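PDB 3A2Q: 6-aminohexanoate-cyclic-dimer hydrolase from Arthrobacter sp., which hydrolyses one amide bond of the cyclic dimer of 6-aminohexanoate, a nylon-6 by-product, to give the linear dimer. Local coordinates for residues A[344-347]-A[348-352]; A[88-91]-A[92-95]; A[76-79]-A[80-83]; A[353-356]-A[357-360]. The protein carries 1 engineered substitution. One frame throughout, in Å; residues are numbered along the deposited sequence.

Contact 1 of 4, residues A[344-347]-A[348-352]; sequences SWEM and VKRAD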
loop_
_atom_site.group_PDB
_atom_site.type_symbol
_atom_site.label_atom_id
_atom_site.label_comp_id
_atom_site.label_asym_id
_atom_site.label_seq_id
_atom_site.Cartn_x
_atom_site.Cartn_y
_atom_site.Cartn_z
ATOM N N SER A 344 9.427 -9.368 16.138
ATOM C CA SER A 344 8.716 -8.306 16.838
ATOM C C SER A 344 9.175 -8.166 18.285
ATOM O O SER A 344 9.433 -7.063 18.756
ATOM C CB SER A 344 7.210 -8.565 16.808
ATOM O OG SER A 344 6.724 -8.590 15.480
ATOM N N TRP A 345 9.291 -9.288 18.987
ATOM C CA TRP A 345 9.710 -9.242 20.378
ATOM C C TRP A 345 11.079 -8.598 20.544
ATOM O O TRP A 345 11.321 -7.879 21.512
ATOM C CB TRP A 345 9.722 -10.646 20.986
ATOM C CG TRP A 345 9.873 -10.600 22.465
ATOM C CD1 TRP A 345 10.990 -10.904 23.190
ATOM C CD2 TRP A 345 8.894 -10.148 23.406
ATOM N NE1 TRP A 345 10.766 -10.664 24.524
ATOM C CE2 TRP A 345 9.488 -10.199 24.685
ATOM C CE3 TRP A 345 7.570 -9.700 23.289
ATOM C CZ2 TRP A 345 8.803 -9.818 25.844
ATOM C CZ3 TRP A 345 6.889 -9.321 24.443
ATOM C CH2 TRP A 345 7.507 -9.384 25.703
ATOM N N GLU A 346 11.976 -8.842 19.595
ATOM C CA GLU A 346 13.313 -8.275 19.674
ATOM C C GLU A 346 13.279 -6.748 19.719
ATOM O O GLU A 346 14.145 -6.115 20.330
ATOM C CB GLU A 346 14.150 -8.747 18.487
ATOM C CG GLU A 346 15.628 -8.454 18.623
ATOM C CD GLU A 346 16.453 -9.190 17.591
ATOM O OE1 GLU A 346 16.334 -10.431 17.519
ATOM O OE2 GLU A 346 17.221 -8.534 16.854
ATOM N N MET A 347 12.272 -6.160 19.077
ATOM C CA MET A 347 12.130 -4.706 19.046
ATOM C C MET A 347 11.707 -4.147 20.404
ATOM O O MET A 347 11.935 -2.972 20.697
ATOM C CB MET A 347 11.118 -4.300 17.969
ATOM C CG MET A 347 11.540 -4.689 16.561
ATOM S SD MET A 347 10.336 -4.218 15.310
ATOM C CE MET A 347 9.257 -5.596 15.339
ATOM N N VAL A 348 11.089 -4.988 21.226
ATOM C CA VAL A 348 10.655 -4.574 22.556
ATOM C C VAL A 348 11.889 -4.221 23.374
ATOM O O VAL A 348 11.934 -3.194 24.047
ATOM C CB VAL A 348 9.883 -5.705 23.277
ATOM C CG1 VAL A 348 9.483 -5.258 24.678
ATOM C CG2 VAL A 348 8.653 -6.084 22.481
ATOM N N LYS A 349 12.898 -5.084 23.299
ATOM C CA LYS A 349 14.143 -4.874 24.024
ATOM C C LYS A 349 14.853 -3.646 23.479
ATOM O O LYS A 349 15.304 -2.791 24.239
ATOM C CB LYS A 349 15.046 -6.103 23.881
ATOM C CG LYS A 349 16.353 -6.020 24.653
ATOM C CD LYS A 349 17.145 -7.313 24.509
ATOM C CE LYS A 349 18.438 -7.264 25.302
ATOM N NZ LYS A 349 19.312 -6.153 24.842
ATOM N N ARG A 350 14.946 -3.552 22.157
ATOM C CA ARG A 350 15.609 -2.408 21.546
ATOM C C ARG A 350 14.932 -1.099 21.940
ATOM O O ARG A 350 15.603 -0.103 22.206
ATOM C CB ARG A 350 15.633 -2.545 20.018
ATOM C CG ARG A 350 16.557 -3.650 19.515
ATOM C CD ARG A 350 17.143 -3.301 18.155
ATOM N NE ARG A 350 16.158 -3.335 17.079
ATOM C CZ ARG A 350 15.760 -4.442 16.462
ATOM N NH1 ARG A 350 16.261 -5.618 16.811
ATOM N NH2 ARG A 350 14.869 -4.373 15.482
ATOM N N ALA A 351 13.604 -1.102 21.988
ATOM C CA ALA A 351 12.868 0.105 22.354
ATOM C C ALA A 351 13.282 0.572 23.743
ATOM O O ALA A 351 13.437 1.769 23.990
ATOM C CB ALA A 351 11.367 -0.162 22.315
ATOM N N ASP A 352 13.475 -0.381 24.648
ATOM C CA ASP A 352 13.861 -0.058 26.015
ATOM C C ASP A 352 15.185 0.684 26.123
ATOM O O ASP A 352 15.476 1.284 27.155
ATOM C CB ASP A 352 13.913 -1.328 26.870
ATOM C CG ASP A 352 12.538 -1.919 27.115
ATOM O OD1 ASP A 352 11.610 -1.144 27.426
ATOM O OD2 ASP A 352 12.383 -3.154 27.006
#

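Contact 2 of 4, residues A[88-91]-A[92-95]; sequences KGMK and ESGY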
loop_
_atom_site.group_PDB
_atom_site.type_symbol
_atom_site.label_atom_id
_atom_site.label_comp_id
_atom_site.label_asym_id
_atom_site.label_seq_id
_atom_site.Cartn_x
_atom_site.Cartn_y
_atom_site.Cartn_z
ATOM N N LYS A 88 -0.336 -13.481 16.738
ATOM C CA LYS A 88 -0.815 -14.773 17.220
ATOM C C LYS A 88 -1.658 -14.594 18.481
ATOM O O LYS A 88 -2.816 -15.009 18.528
ATOM C CB LYS A 88 0.375 -15.694 17.508
ATOM C CG LYS A 88 0.000 -17.109 17.916
ATOM C CD LYS A 88 1.247 -17.966 18.101
ATOM C CE LYS A 88 0.899 -19.385 18.526
ATOM N NZ LYS A 88 0.225 -19.422 19.852
ATOM N N GLY A 89 -1.075 -13.956 19.491
ATOM C CA GLY A 89 -1.785 -13.727 20.737
ATOM C C GLY A 89 -3.120 -13.024 20.578
ATOM O O GLY A 89 -4.014 -13.192 21.407
ATOM N N MET A 90 -3.266 -12.229 19.520
ATOM C CA MET A 90 -4.516 -11.511 19.283
ATOM C C MET A 90 -5.532 -12.356 18.527
ATOM O O MET A 90 -6.733 -12.246 18.759
ATOM C CB MET A 90 -4.258 -10.217 18.504
ATOM C CG MET A 90 -3.506 -9.152 19.281
ATOM S SD MET A 90 -4.372 -8.636 20.780
ATOM C CE MET A 90 -5.784 -7.826 20.078
ATOM N N LYS A 91 -5.053 -13.197 17.618
ATOM C CA LYS A 91 -5.951 -14.041 16.843
ATOM C C LYS A 91 -6.694 -15.009 17.764
ATOM O O LYS A 91 -7.894 -15.243 17.611
ATOM C CB LYS A 91 -5.168 -14.829 15.792
ATOM C CG LYS A 91 -6.051 -15.700 14.920
ATOM C CD LYS A 91 -5.254 -16.504 13.910
ATOM C CE LYS A 91 -6.196 -17.330 13.050
ATOM N NZ LYS A 91 -5.477 -18.174 12.066
ATOM N N GLU A 92 -5.967 -15.562 18.725
ATOM C CA GLU A 92 -6.532 -16.509 19.674
ATOM C C GLU A 92 -7.547 -15.853 20.609
ATOM O O GLU A 92 -8.541 -16.473 20.993
ATOM C CB GLU A 92 -5.405 -17.143 20.490
ATOM C CG GLU A 92 -4.439 -17.958 19.651
ATOM C CD GLU A 92 -3.188 -18.352 20.411
ATOM O OE1 GLU A 92 -2.389 -19.143 19.865
ATOM O OE2 GLU A 92 -3.000 -17.867 21.550
ATOM N N SER A 93 -7.298 -14.594 20.960
ATOM C CA SER A 93 -8.176 -13.854 21.862
ATOM C C SER A 93 -9.570 -13.637 21.283
ATOM O O SER A 93 -10.523 -13.395 22.026
ATOM C CB SER A 93 -7.570 -12.491 22.195
ATOM O OG SER A 93 -7.756 -11.586 21.121
ATOM N N GLY A 94 -9.685 -13.712 19.962
ATOM C CA GLY A 94 -10.973 -13.502 19.326
ATOM C C GLY A 94 -11.435 -12.060 19.438
ATOM O O GLY A 94 -12.608 -11.755 19.232
ATOM N N TYR A 95 -10.506 -11.167 19.768
ATOM C CA TYR A 95 -10.812 -9.746 19.911
ATOM C C TYR A 95 -11.548 -9.179 18.700
ATOM O O TYR A 95 -11.254 -9.530 17.558
ATOM C CB TYR A 95 -9.521 -8.947 20.134
ATOM C CG TYR A 95 -9.710 -7.445 20.068
ATOM C CD1 TYR A 95 -10.461 -6.773 21.030
ATOM C CD2 TYR A 95 -9.169 -6.699 19.018
ATOM C CE1 TYR A 95 -10.673 -5.401 20.951
ATOM C CE2 TYR A 95 -9.377 -5.321 18.928
ATOM C CZ TYR A 95 -10.131 -4.681 19.896
ATOM O OH TYR A 95 -10.365 -3.325 19.808
HETATM O O HOH W 1 -8.933 -11.641 17.260
#

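Contact 3 of 4, residues A[76-79]-A[80-83]; sequences VVSQ and GDIN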
loop_
_atom_site.group_PDB
_atom_site.type_symbol
_atom_site.label_atom_id
_atom_site.label_comp_id
_atom_site.label_asym_id
_atom_site.label_seq_id
_atom_site.Cartn_x
_atom_site.Cartn_y
_atom_site.Cartn_z
ATOM N N VAL A 76 -6.764 0.501 10.505
ATOM C CA VAL A 76 -8.181 0.827 10.461
ATOM C C VAL A 76 -8.950 -0.415 10.871
ATOM O O VAL A 76 -8.519 -1.528 10.587
ATOM C CB VAL A 76 -8.629 1.266 9.043
ATOM C CG1 VAL A 76 -7.858 2.499 8.613
ATOM C CG2 VAL A 76 -8.416 0.137 8.055
ATOM N N VAL A 77 -10.074 -0.227 11.556
ATOM C CA VAL A 77 -10.879 -1.357 11.999
ATOM C C VAL A 77 -12.344 -1.191 11.627
ATOM O O VAL A 77 -12.792 -0.093 11.304
ATOM C CB VAL A 77 -10.768 -1.555 13.529
ATOM C CG1 VAL A 77 -9.347 -1.944 13.902
ATOM C CG2 VAL A 77 -11.170 -0.280 14.255
ATOM N N SER A 78 -13.082 -2.299 11.658
ATOM C CA SER A 78 -14.507 -2.296 11.347
ATOM C C SER A 78 -15.261 -2.777 12.587
ATOM O O SER A 78 -14.882 -3.766 13.212
ATOM C CB SER A 78 -14.796 -3.207 10.149
ATOM O OG SER A 78 -14.253 -4.500 10.347
ATOM N N GLN A 79 -16.324 -2.061 12.937
ATOM C CA GLN A 79 -17.124 -2.364 14.124
ATOM C C GLN A 79 -17.645 -3.795 14.220
ATOM O O GLN A 79 -18.243 -4.315 13.282
ATOM C CB GLN A 79 -18.296 -1.385 14.208
ATOM C CG GLN A 79 -19.146 -1.519 15.456
ATOM C CD GLN A 79 -20.199 -0.433 15.548
ATOM O OE1 GLN A 79 -21.049 -0.301 14.665
ATOM N NE2 GLN A 79 -20.146 0.354 16.617
ATOM N N GLY A 80 -17.402 -4.417 15.371
ATOM C CA GLY A 80 -17.860 -5.774 15.607
ATOM C C GLY A 80 -17.120 -6.892 14.897
ATOM O O GLY A 80 -17.482 -8.060 15.044
ATOM N N ASP A 81 -16.081 -6.558 14.137
ATOM C CA ASP A 81 -15.335 -7.580 13.413
ATOM C C ASP A 81 -13.988 -7.941 14.029
ATOM O O ASP A 81 -13.374 -7.143 14.737
ATOM C CB ASP A 81 -15.134 -7.150 11.961
ATOM C CG ASP A 81 -16.442 -6.845 11.263
ATOM O OD1 ASP A 81 -17.395 -7.633 11.423
ATOM O OD2 ASP A 81 -16.517 -5.821 10.549
ATOM N N ILE A 82 -13.544 -9.162 13.750
ATOM C CA ILE A 82 -12.274 -9.667 14.248
ATOM C C ILE A 82 -11.127 -8.743 13.836
ATOM O O ILE A 82 -11.078 -8.277 12.700
ATOM C CB ILE A 82 -11.997 -11.084 13.693
ATOM C CG1 ILE A 82 -13.028 -12.071 14.249
ATOM C CG2 ILE A 82 -10.591 -11.530 14.065
ATOM C CD1 ILE A 82 -12.917 -12.285 15.742
ATOM N N ASN A 83 -10.211 -8.488 14.765
ATOM C CA ASN A 83 -9.057 -7.630 14.504
ATOM C C ASN A 83 -7.820 -8.297 15.097
ATOM O O ASN A 83 -7.638 -8.298 16.314
ATOM C CB ASN A 83 -9.266 -6.260 15.155
ATOM C CG ASN A 83 -8.124 -5.302 14.880
ATOM O OD1 ASN A 83 -7.756 -4.498 15.738
ATOM N ND2 ASN A 83 -7.562 -5.374 13.677
HETATM O O HOH W 2 -12.233 -4.837 12.944
HETATM O O HOH W 3 -20.244 -6.438 12.641
#

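Contact 4 of 4, residues A[353-356]-A[357-360]; sequences QVTG and RAFA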
loop_
_atom_site.group_PDB
_atom_site.type_symbol
_atom_site.label_atom_id
_atom_site.label_comp_id
_atom_site.label_asym_id
_atom_site.label_seq_id
_atom_site.Cartn_x
_atom_site.Cartn_y
_atom_site.Cartn_z
ATOM N N GLN A 353 15.988 0.658 25.067
ATOM C CA GLN A 353 17.275 1.344 25.107
ATOM C C GLN A 353 17.265 2.687 24.376
ATOM O O GLN A 353 18.288 3.368 24.287
ATOM C CB GLN A 353 18.364 0.417 24.555
ATOM C CG GLN A 353 18.549 -0.830 25.418
ATOM C CD GLN A 353 19.412 -1.889 24.769
ATOM O OE1 GLN A 353 19.079 -2.410 23.701
ATOM N NE2 GLN A 353 20.526 -2.223 25.413
ATOM N N VAL A 354 16.099 3.073 23.873
ATOM C CA VAL A 354 15.954 4.344 23.171
ATOM C C VAL A 354 15.519 5.425 24.156
ATOM O O VAL A 354 14.522 5.260 24.855
ATOM C CB VAL A 354 14.892 4.245 22.054
ATOM C CG1 VAL A 354 14.695 5.606 21.402
ATOM C CG2 VAL A 354 15.321 3.216 21.022
ATOM N N THR A 355 16.257 6.528 24.211
ATOM C CA THR A 355 15.913 7.618 25.127
ATOM C C THR A 355 14.992 8.637 24.465
ATOM O O THR A 355 14.838 8.647 23.246
ATOM C CB THR A 355 17.157 8.379 25.617
ATOM O OG1 THR A 355 17.749 9.083 24.519
ATOM C CG2 THR A 355 18.178 7.420 26.214
ATOM N N GLY A 356 14.380 9.491 25.281
ATOM C CA GLY A 356 13.499 10.513 24.747
ATOM C C GLY A 356 14.242 11.419 23.780
ATOM O O GLY A 356 13.739 11.731 22.700
ATOM N N ARG A 357 15.444 11.843 24.161
ATOM C CA ARG A 357 16.244 12.709 23.304
ATOM C C ARG A 357 16.584 12.011 21.989
ATOM O O ARG A 357 16.508 12.619 20.924
ATOM C CB ARG A 357 17.531 13.136 24.018
ATOM C CG ARG A 357 17.266 13.931 25.291
ATOM C CD ARG A 357 18.541 14.386 25.978
ATOM N NE ARG A 357 19.361 15.219 25.106
ATOM C CZ ARG A 357 20.129 16.214 25.534
ATOM N NH1 ARG A 357 20.179 16.503 26.829
ATOM N NH2 ARG A 357 20.852 16.915 24.669
ATOM N N ALA A 358 16.941 10.731 22.067
ATOM C CA ALA A 358 17.291 9.955 20.879
ATOM C C ALA A 358 16.114 9.855 19.911
ATOM O O ALA A 358 16.281 10.038 18.704
ATOM C CB ALA A 358 17.757 8.559 21.286
ATOM N N PHE A 359 14.929 9.560 20.445
ATOM C CA PHE A 359 13.720 9.444 19.629
ATOM C C PHE A 359 13.449 10.771 18.925
ATOM O O PHE A 359 13.175 10.807 17.725
ATOM C CB PHE A 359 12.514 9.085 20.500
ATOM C CG PHE A 359 11.254 8.833 19.717
ATOM C CD1 PHE A 359 10.992 7.579 19.176
ATOM C CD2 PHE A 359 10.334 9.856 19.510
ATOM C CE1 PHE A 359 9.831 7.344 18.444
ATOM C CE2 PHE A 359 9.167 9.633 18.775
ATOM C CZ PHE A 359 8.916 8.378 18.243
ATOM N N ALA A 360 13.527 11.863 19.682
ATOM C CA ALA A 360 13.298 13.189 19.120
ATOM C C ALA A 360 14.302 13.496 18.015
ATOM O O ALA A 360 13.948 14.077 16.991
ATOM C CB ALA A 360 13.389 14.246 20.211
#

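Contact 1 of 4, residues A[344-347]-A[348-352]
A first torsion of -168° sends the E346 chain away from its own backbone N and beside the carbonyl carbon, while R350 CG lies beside its backbone N (chi1 -70°); with further bends at chi2 and chi3, the guanidinium folds back along the helix to meet the glutamate one turn earlier. The salt bridge runs from R350 NH1 to E346 OE2 at 3.1 Å. OE2 comes in at the edge of the guanidinium, in its plane, yet the carboxylate plane is turned 85° against it, so the two groups are not stacked. The other branch, R350 NH2, rests on M347 CG at 3.5 Å, and the E346 carbonyl and M347 CA lie over one guanidinium face. R350 NE is taken by D317 in a second salt bridge, which is likely to hold the guanidinium from turning. On another side of the helix V348 CG2 sits over the six-membered ring of W345 in a CH-pi contact, 4.2 Å from the centroid and closest to CE3 at 3.9 Å. The backbone bonds are helical: R350 N to E346 O at 3.2 Å and A351 N to M347 O at 2.8 Å. M347 turns inward against N125 and I320, both residues of the ligand pocket. The i to i+4 salt bridge and i to i+3 CH-pi pair are the one-turn spacings of an alpha helix, here 342-352, packed on helix 308-331 beside the 6-aminohexanoate site.

Contact 2 of 4, residues A[88-91]-A[92-95]
The helix 88-93 is short: E92 N still donates to K88 O at 3.2 Å, G94 then leaves helical geometry with positive phi, and its N makes a weak bond to K91 O. The side chains of K88 and E92, one turn apart, cross at a slant, K88 NZ reaching E92 OE1 at 2.6 Å in a salt bridge. The lysine chain is extended up to its last torsion, where it bends (chi4 -63°) and brings NZ in on the syn side of OE1, 24° out of the carboxylate plane. At the C-terminal end S93 does two jobs. Its OG, placed between the backbone N and the carbonyl carbon (chi1 78°), donates to M90 O at 2.7 Å and accepts from Y95 N at 3.1 Å, the latter closing an ST turn. A water also donates to M90 O and, at greater length, to Y95 O, so M90 O receives both OG and water. With alanine at S93, Y95 N would probably lose this acceptor and M90 O one of its donors, and the turn would be free to shift. M90 CE approaches Y95 CD2 at 3.7 Å, the two side chains running alongside and pointing the same way; both also touch helix 308-331. K91 leads off separately to A133 O and lies in a cation-pi contact with W134. The chemistry thus divides: a charge pair on the exposed side, spanning from K88 to E92, while at the helix end a serine hydroxyl that both donates and accepts a hydrogen bond ties the last turn to the chain leaving it.

Contact 3 of 4, residues A[76-79]-A[80-83]
V77 begins the contact by setting CG1 against the amide of N83, 3.5 Å from OD1 and 3.7 Å from CG, with the two side chains crossing at about a right angle. The amide nitrogen of N83 is bound to D73. S78 comes next and carries the main polar link: its OG, held between the backbone N and the carbonyl carbon (chi1 52°), donates to D81 OD2 at 2.6 Å and uses the anti lone pair of that oxygen. Its carbonyl accepts from D81 N at 3.2 Å, closing a type II beta turn from S78 to D81. The turn therefore has its ends joined twice, once by backbone and once by side chains. A water takes the S78 N-H and donates to D81 O, bridging the two arms. Q79 occupies the second position of the turn, its O receiving a further water, and G80 follows with positive phi, where a CB would clash with Q79 O. D81 OD2 is also in salt bridge with K52, which in addition bonds Q79 O. A leucine in place of D81 would probably leave S78 OG without its acceptor and K52 without this counter-charge. The turn lies in the loop between strand 68-72 and helix 88-93, with S78 and N83 packed on strand 113-118 of the central sheet and backbone bonds to A97 and A101 on the chain beyond that helix.

Contact 4 of 4, residues A[353-356]-A[357-360]
T355 is the N-cap of helix 356-378, and its hydroxyl makes the capping bond. OG1 accepts from A358 N at 3.1 Å with an N-H...O angle of 157°, giving an amide of the first turn a side-chain acceptor. The torsion chi1 of 67° puts OG1 between the backbone N and the carbonyl carbon and turns it over the start of the helix, where it also touches A358 CB at 3.3 Å. The regular bonding begins at once behind the cap: F359 N donates to T355 O at 2.9 Å, nearly straight on to the carbonyl, and A360 N to G356 O at 3.0 Å. Just before the cap, V354 points toward the first turn. Its CG1 branch, anti to the backbone N, lies 4.2 Å from F359 CB and 4.3 Å from A358 CB, a loose apolar contact reaching from the residue before the cap to the first turn. V354 and F359 both lean on helix 308-331, meeting at V318, with V354 also on T314 and F359 on I315, so the bend between helix 342-352 and helix 356-378 is seated against that third helix.

Contacts 1 and 4 adjoin in sequence: helix 342-352 carries the first, and the turn into helix 356-378 the second, their centres 14 Å apart. Contacts 2 and 3 form the other pair, with centres 13 Å apart and direct touch: N83 N lies 3.2 Å from Y95 O, a probable hydrogen bond, and I82 CD1 packs on G94 O. Contacts 1 and 2 come within about 9 Å at their nearest atoms without touching, though both lean on helix 308-331. Contact 1 is nearest the ligand, the M347 side chain about 6 Å from a bound 6-aminohexanoic acid. In contact 3, N83 lies about 9 Å from K72, the probable charge-relay lysine, side chain to side chain.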